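Local coordinates for putative uncharacterized protein (Chaetomium thermophilum, PDB 4XRI) that probably carries protein cargo into the nucleus as an importin-beta transport receptor, a flexible HEAT-repeat solenoid thought to bind a small GTPase, at residues 549-563 / 583-597. The protein carries 2 engineered substitutions. Sequence-based numbering, arbitrary orientation.
Sequences VASLSTVILQRLEET and QTSLCTVLQATVQRL
V549 opens the interface by sliding CG1 past L597 and T593, 3.8 Å from L597 CG, while the L597 methyl CD1 lies against the backbone of A550. One turn on, S553 meets T593 through carbon: its CB is 3.7 Å from T593 OG1, and each hydroxyl turns back to its own helix, S553 OG to A550 O and T593 OG1 to L590 O. S553 OG is also hydrogen-bonded to Q604 NE2. I556 faces L586 and V589. With chi1 at -64° its CG1 lies anti to the carbonyl carbon, which leaves CG2 anti to the backbone N and 3.4 Å from L586 O; CG1 and CD1 press crosswise on V589 CG1. These are neighbouring antiparallel helices of the HEAT-repeat solenoid, their axes 9.5 Å apart at closest approach and at 150°; helices 524-539 and 605-616 also pack against them. R559 lays CB, and more loosely CD, across L586, while its guanidinium leads away to L514 O, T517 OG1 and Y531 OH. L560 and L586 then interlock as reciprocal knobs into holes, L560 among Q583, L586, C587 and L590, L586 among I556, R559, L560 and T563. At T563, OG1 takes a nearly straight bond (170°) from Q583 NE2, 3.0 Å away and in the amide plane, while donating to L560 O. A valine here would probably leave the Q583 amide without its mate and free to turn.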
loop_
_atom_site.group_PDB
_atom_site.type_symbol
_atom_site.label_atom_id
_atom_site.label_comp_id
_atom_site.label_asym_id
_atom_site.label_seq_id
_atom_site.Cartn_x
_atom_site.Cartn_y
_atom_site.Cartn_z
ATOM N N VAL A 549 30.800 17.299 -0.120
ATOM C CA VAL A 549 30.050 16.312 -0.895
ATOM C C VAL A 549 30.943 15.634 -1.930
ATOM O O VAL A 549 30.873 14.419 -2.135
ATOM C CB VAL A 549 28.846 16.961 -1.616
ATOM C CG1 VAL A 549 28.174 15.967 -2.555
ATOM C CG2 VAL A 549 27.854 17.501 -0.608
ATOM N N ALA A 550 31.780 16.441 -2.578
ATOM C CA ALA A 550 32.762 15.950 -3.540
ATOM C C ALA A 550 33.703 14.937 -2.890
ATOM O O ALA A 550 33.896 13.834 -3.405
ATOM C CB ALA A 550 33.554 17.109 -4.129
ATOM N N SER A 551 34.275 15.321 -1.751
ATOM C CA SER A 551 35.147 14.438 -0.976
ATOM C C SER A 551 34.423 13.165 -0.542
ATOM O O SER A 551 34.992 12.074 -0.579
ATOM C CB SER A 551 35.693 15.168 0.254
ATOM O OG SER A 551 36.625 16.170 -0.112
ATOM N N LEU A 552 33.170 13.315 -0.128
ATOM C CA LEU A 552 32.351 12.177 0.275
ATOM C C LEU A 552 32.136 11.200 -0.876
ATOM O O LEU A 552 32.207 9.983 -0.692
ATOM C CB LEU A 552 30.997 12.649 0.807
ATOM C CG LEU A 552 30.005 11.514 1.079
ATOM C CD1 LEU A 552 30.546 10.597 2.160
ATOM C CD2 LEU A 552 28.635 12.043 1.458
ATOM N N SER A 553 31.875 11.742 -2.062
ATOM C CA SER A 553 31.635 10.926 -3.246
ATOM C C SER A 553 32.822 10.011 -3.535
ATOM O O SER A 553 32.649 8.888 -4.004
ATOM C CB SER A 553 31.345 11.811 -4.460
ATOM O OG SER A 553 32.533 12.408 -4.952
ATOM N N THR A 554 34.025 10.500 -3.248
ATOM C CA THR A 554 35.245 9.718 -3.439
ATOM C C THR A 554 35.335 8.561 -2.447
ATOM O O THR A 554 35.717 7.449 -2.811
ATOM C CB THR A 554 36.507 10.593 -3.291
ATOM O OG1 THR A 554 36.472 11.654 -4.251
ATOM C CG2 THR A 554 37.767 9.764 -3.508
ATOM N N VAL A 555 34.995 8.834 -1.190
ATOM C CA VAL A 555 34.980 7.799 -0.162
ATOM C C VAL A 555 33.959 6.721 -0.512
ATOM O O VAL A 555 34.250 5.527 -0.441
ATOM C CB VAL A 555 34.647 8.371 1.232
ATOM C CG1 VAL A 555 34.547 7.243 2.253
ATOM C CG2 VAL A 555 35.689 9.395 1.658
ATOM N N ILE A 556 32.760 7.158 -0.885
ATOM C CA ILE A 556 31.688 6.248 -1.281
ATOM C C ILE A 556 32.111 5.383 -2.461
ATOM O O ILE A 556 31.859 4.178 -2.486
ATOM C CB ILE A 556 30.406 7.020 -1.656
ATOM C CG1 ILE A 556 29.858 7.766 -0.439
ATOM C CG2 ILE A 556 29.355 6.078 -2.214
ATOM C CD1 ILE A 556 29.571 6.878 0.752
ATOM N N LEU A 557 32.755 6.015 -3.435
ATOM C CA LEU A 557 33.299 5.315 -4.593
ATOM C C LEU A 557 34.318 4.257 -4.188
ATOM O O LEU A 557 34.315 3.144 -4.713
ATOM C CB LEU A 557 33.939 6.313 -5.563
ATOM C CG LEU A 557 33.008 6.905 -6.622
ATOM C CD1 LEU A 557 33.723 8.002 -7.401
ATOM C CD2 LEU A 557 32.527 5.807 -7.552
ATOM N N GLN A 558 35.188 4.613 -3.249
ATOM C CA GLN A 558 36.201 3.692 -2.745
ATOM C C GLN A 558 35.563 2.466 -2.088
ATOM O O GLN A 558 35.996 1.333 -2.306
ATOM C CB GLN A 558 37.118 4.414 -1.752
ATOM C CG GLN A 558 38.370 3.650 -1.382
ATOM C CD GLN A 558 39.343 4.489 -0.570
ATOM O OE1 GLN A 558 39.154 5.696 -0.398
ATOM N NE2 GLN A 558 40.393 3.850 -0.066
ATOM N N ARG A 559 34.523 2.707 -1.294
ATOM C CA ARG A 559 33.786 1.635 -0.628
ATOM C C ARG A 559 33.048 0.748 -1.626
ATOM O O ARG A 559 32.991 -0.472 -1.459
ATOM C CB ARG A 559 32.795 2.214 0.386
ATOM C CG ARG A 559 33.453 2.841 1.607
ATOM C CD ARG A 559 32.427 3.203 2.667
ATOM N NE ARG A 559 33.055 3.837 3.822
ATOM C CZ ARG A 559 32.415 4.186 4.934
ATOM N NH1 ARG A 559 31.115 3.954 5.055
ATOM N NH2 ARG A 559 33.081 4.763 5.928
ATOM N N LEU A 560 32.485 1.367 -2.660
ATOM C CA LEU A 560 31.827 0.632 -3.734
ATOM C C LEU A 560 32.801 -0.299 -4.446
ATOM O O LEU A 560 32.489 -1.462 -4.709
ATOM C CB LEU A 560 31.196 1.602 -4.738
ATOM C CG LEU A 560 29.715 1.933 -4.536
ATOM C CD1 LEU A 560 29.274 3.016 -5.511
ATOM C CD2 LEU A 560 28.884 0.674 -4.715
ATOM N N GLU A 561 33.979 0.228 -4.758
ATOM C CA GLU A 561 35.040 -0.555 -5.385
ATOM C C GLU A 561 35.459 -1.738 -4.518
ATOM O O GLU A 561 35.779 -2.813 -5.027
ATOM C CB GLU A 561 36.253 0.333 -5.681
ATOM C CG GLU A 561 36.014 1.351 -6.782
ATOM C CD GLU A 561 37.073 2.438 -6.820
ATOM O OE1 GLU A 561 37.894 2.502 -5.880
ATOM O OE2 GLU A 561 37.082 3.230 -7.786
ATOM N N GLU A 562 35.441 -1.536 -3.204
ATOM C CA GLU A 562 35.869 -2.568 -2.266
ATOM C C GLU A 562 34.859 -3.714 -2.134
ATOM O O GLU A 562 35.197 -4.784 -1.631
ATOM C CB GLU A 562 36.143 -1.947 -0.895
ATOM C CG GLU A 562 37.473 -1.209 -0.824
ATOM C CD GLU A 562 37.615 -0.344 0.415
ATOM O OE1 GLU A 562 36.653 -0.268 1.204
ATOM O OE2 GLU A 562 38.692 0.265 0.595
ATOM N N THR A 563 33.630 -3.495 -2.596
ATOM C CA THR A 563 32.611 -4.544 -2.551
ATOM C C THR A 563 32.810 -5.582 -3.647
ATOM O O THR A 563 32.240 -6.674 -3.591
ATOM C CB THR A 563 31.182 -3.974 -2.689
ATOM O OG1 THR A 563 30.998 -3.433 -4.002
ATOM C CG2 THR A 563 30.920 -2.892 -1.649
ATOM N N GLN A 583 25.891 -2.611 -1.247
ATOM C CA GLN A 583 26.028 -2.002 -2.563
ATOM C C GLN A 583 24.845 -1.097 -2.890
ATOM O O GLN A 583 25.016 -0.029 -3.475
ATOM C CB GLN A 583 26.176 -3.085 -3.628
ATOM C CG GLN A 583 27.505 -3.828 -3.579
ATOM C CD GLN A 583 27.587 -4.938 -4.602
ATOM O OE1 GLN A 583 26.591 -5.595 -4.899
ATOM N NE2 GLN A 583 28.777 -5.150 -5.152
ATOM N N THR A 584 23.648 -1.521 -2.494
ATOM C CA THR A 584 22.439 -0.743 -2.748
ATOM C C THR A 584 22.457 0.565 -1.963
ATOM O O THR A 584 22.084 1.622 -2.479
ATOM C CB THR A 584 21.167 -1.535 -2.387
ATOM O OG1 THR A 584 21.089 -2.710 -3.203
ATOM C CG2 THR A 584 19.928 -0.690 -2.623
ATOM N N SER A 585 22.892 0.484 -0.709
ATOM C CA SER A 585 22.994 1.662 0.143
ATOM C C SER A 585 24.052 2.628 -0.388
ATOM O O SER A 585 23.844 3.841 -0.418
ATOM C CB SER A 585 23.326 1.263 1.582
ATOM O OG SER A 585 22.258 0.543 2.174
ATOM N N LEU A 586 25.190 2.078 -0.801
ATOM C CA LEU A 586 26.290 2.883 -1.318
ATOM C C LEU A 586 25.919 3.561 -2.633
ATOM O O LEU A 586 26.336 4.688 -2.897
ATOM C CB LEU A 586 27.540 2.019 -1.502
ATOM C CG LEU A 586 28.302 1.684 -0.219
ATOM C CD1 LEU A 586 29.364 0.630 -0.483
ATOM C CD2 LEU A 586 28.929 2.940 0.364
ATOM N N CYS A 587 25.138 2.867 -3.456
ATOM C CA CYS A 587 24.653 3.443 -4.704
ATOM C C CYS A 587 23.687 4.586 -4.422
ATOM O O CYS A 587 23.672 5.586 -5.140
ATOM C CB CYS A 587 23.976 2.379 -5.574
ATOM S SG CYS A 587 25.115 1.276 -6.449
ATOM N N THR A 588 22.881 4.429 -3.375
ATOM C CA THR A 588 21.925 5.456 -2.974
ATOM C C THR A 588 22.634 6.749 -2.586
ATOM O O THR A 588 22.237 7.835 -3.001
ATOM C CB THR A 588 21.052 4.980 -1.797
ATOM O OG1 THR A 588 20.200 3.913 -2.234
ATOM C CG2 THR A 588 20.191 6.123 -1.266
ATOM N N VAL A 589 23.689 6.622 -1.787
ATOM C CA VAL A 589 24.480 7.772 -1.371
ATOM C C VAL A 589 25.207 8.383 -2.562
ATOM O O VAL A 589 25.221 9.604 -2.727
ATOM C CB VAL A 589 25.514 7.393 -0.291
ATOM C CG1 VAL A 589 26.337 8.608 0.092
ATOM C CG2 VAL A 589 24.821 6.815 0.931
ATOM N N LEU A 590 25.818 7.529 -3.379
ATOM C CA LEU A 590 26.502 7.981 -4.585
ATOM C C LEU A 590 25.557 8.792 -5.466
ATOM O O LEU A 590 25.899 9.884 -5.926
ATOM C CB LEU A 590 27.067 6.796 -5.371
ATOM C CG LEU A 590 27.720 7.179 -6.703
ATOM C CD1 LEU A 590 28.943 8.049 -6.460
ATOM C CD2 LEU A 590 28.084 5.950 -7.524
ATOM N N GLN A 591 24.363 8.246 -5.685
ATOM C CA GLN A 591 23.322 8.921 -6.454
ATOM C C GLN A 591 23.026 10.312 -5.899
ATOM O O GLN A 591 22.847 11.267 -6.657
ATOM C CB GLN A 591 22.045 8.075 -6.466
ATOM C CG GLN A 591 20.896 8.666 -7.265
ATOM C CD GLN A 591 19.614 7.871 -7.111
ATOM O OE1 GLN A 591 19.637 6.710 -6.705
ATOM N NE2 GLN A 591 18.485 8.497 -7.424
ATOM N N ALA A 592 22.997 10.418 -4.573
ATOM C CA ALA A 592 22.725 11.683 -3.899
ATOM C C ALA A 592 23.812 12.713 -4.191
ATOM O O ALA A 592 23.516 13.871 -4.488
ATOM C CB ALA A 592 22.591 11.467 -2.401
ATOM N N THR A 593 25.069 12.282 -4.117
ATOM C CA THR A 593 26.195 13.173 -4.371
ATOM C C THR A 593 26.241 13.598 -5.834
ATOM O O THR A 593 26.597 14.735 -6.144
ATOM C CB THR A 593 27.539 12.519 -3.998
ATOM O OG1 THR A 593 27.731 11.334 -4.780
ATOM C CG2 THR A 593 27.573 12.162 -2.517
ATOM N N VAL A 594 25.884 12.684 -6.730
ATOM C CA VAL A 594 25.868 12.988 -8.156
ATOM C C VAL A 594 24.842 14.073 -8.466
ATOM O O VAL A 594 25.163 15.080 -9.104
ATOM C CB VAL A 594 25.561 11.741 -9.009
ATOM C CG1 VAL A 594 25.349 12.136 -10.463
ATOM C CG2 VAL A 594 26.689 10.715 -8.894
ATOM N N GLN A 595 23.611 13.860 -8.007
ATOM C CA GLN A 595 22.534 14.831 -8.200
ATOM C C GLN A 595 22.863 16.178 -7.565
ATOM O O GLN A 595 22.612 17.230 -8.157
ATOM C CB GLN A 595 21.213 14.308 -7.623
ATOM C CG GLN A 595 20.604 13.153 -8.393
ATOM C CD GLN A 595 19.198 12.817 -7.927
ATOM O OE1 GLN A 595 18.866 11.650 -7.709
ATOM N NE2 GLN A 595 18.362 13.840 -7.777
ATOM N N ARG A 596 23.432 16.136 -6.366
ATOM C CA ARG A 596 23.738 17.353 -5.627
ATOM C C ARG A 596 24.866 18.147 -6.285
ATOM O O ARG A 596 24.845 19.377 -6.296
ATOM C CB ARG A 596 24.113 17.026 -4.182
ATOM C CG ARG A 596 24.217 18.255 -3.298
ATOM C CD ARG A 596 22.920 19.046 -3.316
ATOM N NE ARG A 596 23.067 20.353 -2.677
ATOM C CZ ARG A 596 23.388 21.471 -3.321
ATOM N NH1 ARG A 596 23.595 21.450 -4.630
ATOM N NH2 ARG A 596 23.501 22.614 -2.654
ATOM N N LEU A 597 25.856 17.447 -6.828
ATOM C CA LEU A 597 27.005 18.109 -7.432
ATOM C C LEU A 597 26.692 18.564 -8.855
ATOM O O LEU A 597 27.263 19.546 -9.333
ATOM C CB LEU A 597 28.222 17.181 -7.431
ATOM C CG LEU A 597 28.936 17.012 -6.088
ATOM C CD1 LEU A 597 30.013 15.941 -6.170
ATOM C CD2 LEU A 597 29.536 18.334 -5.621
#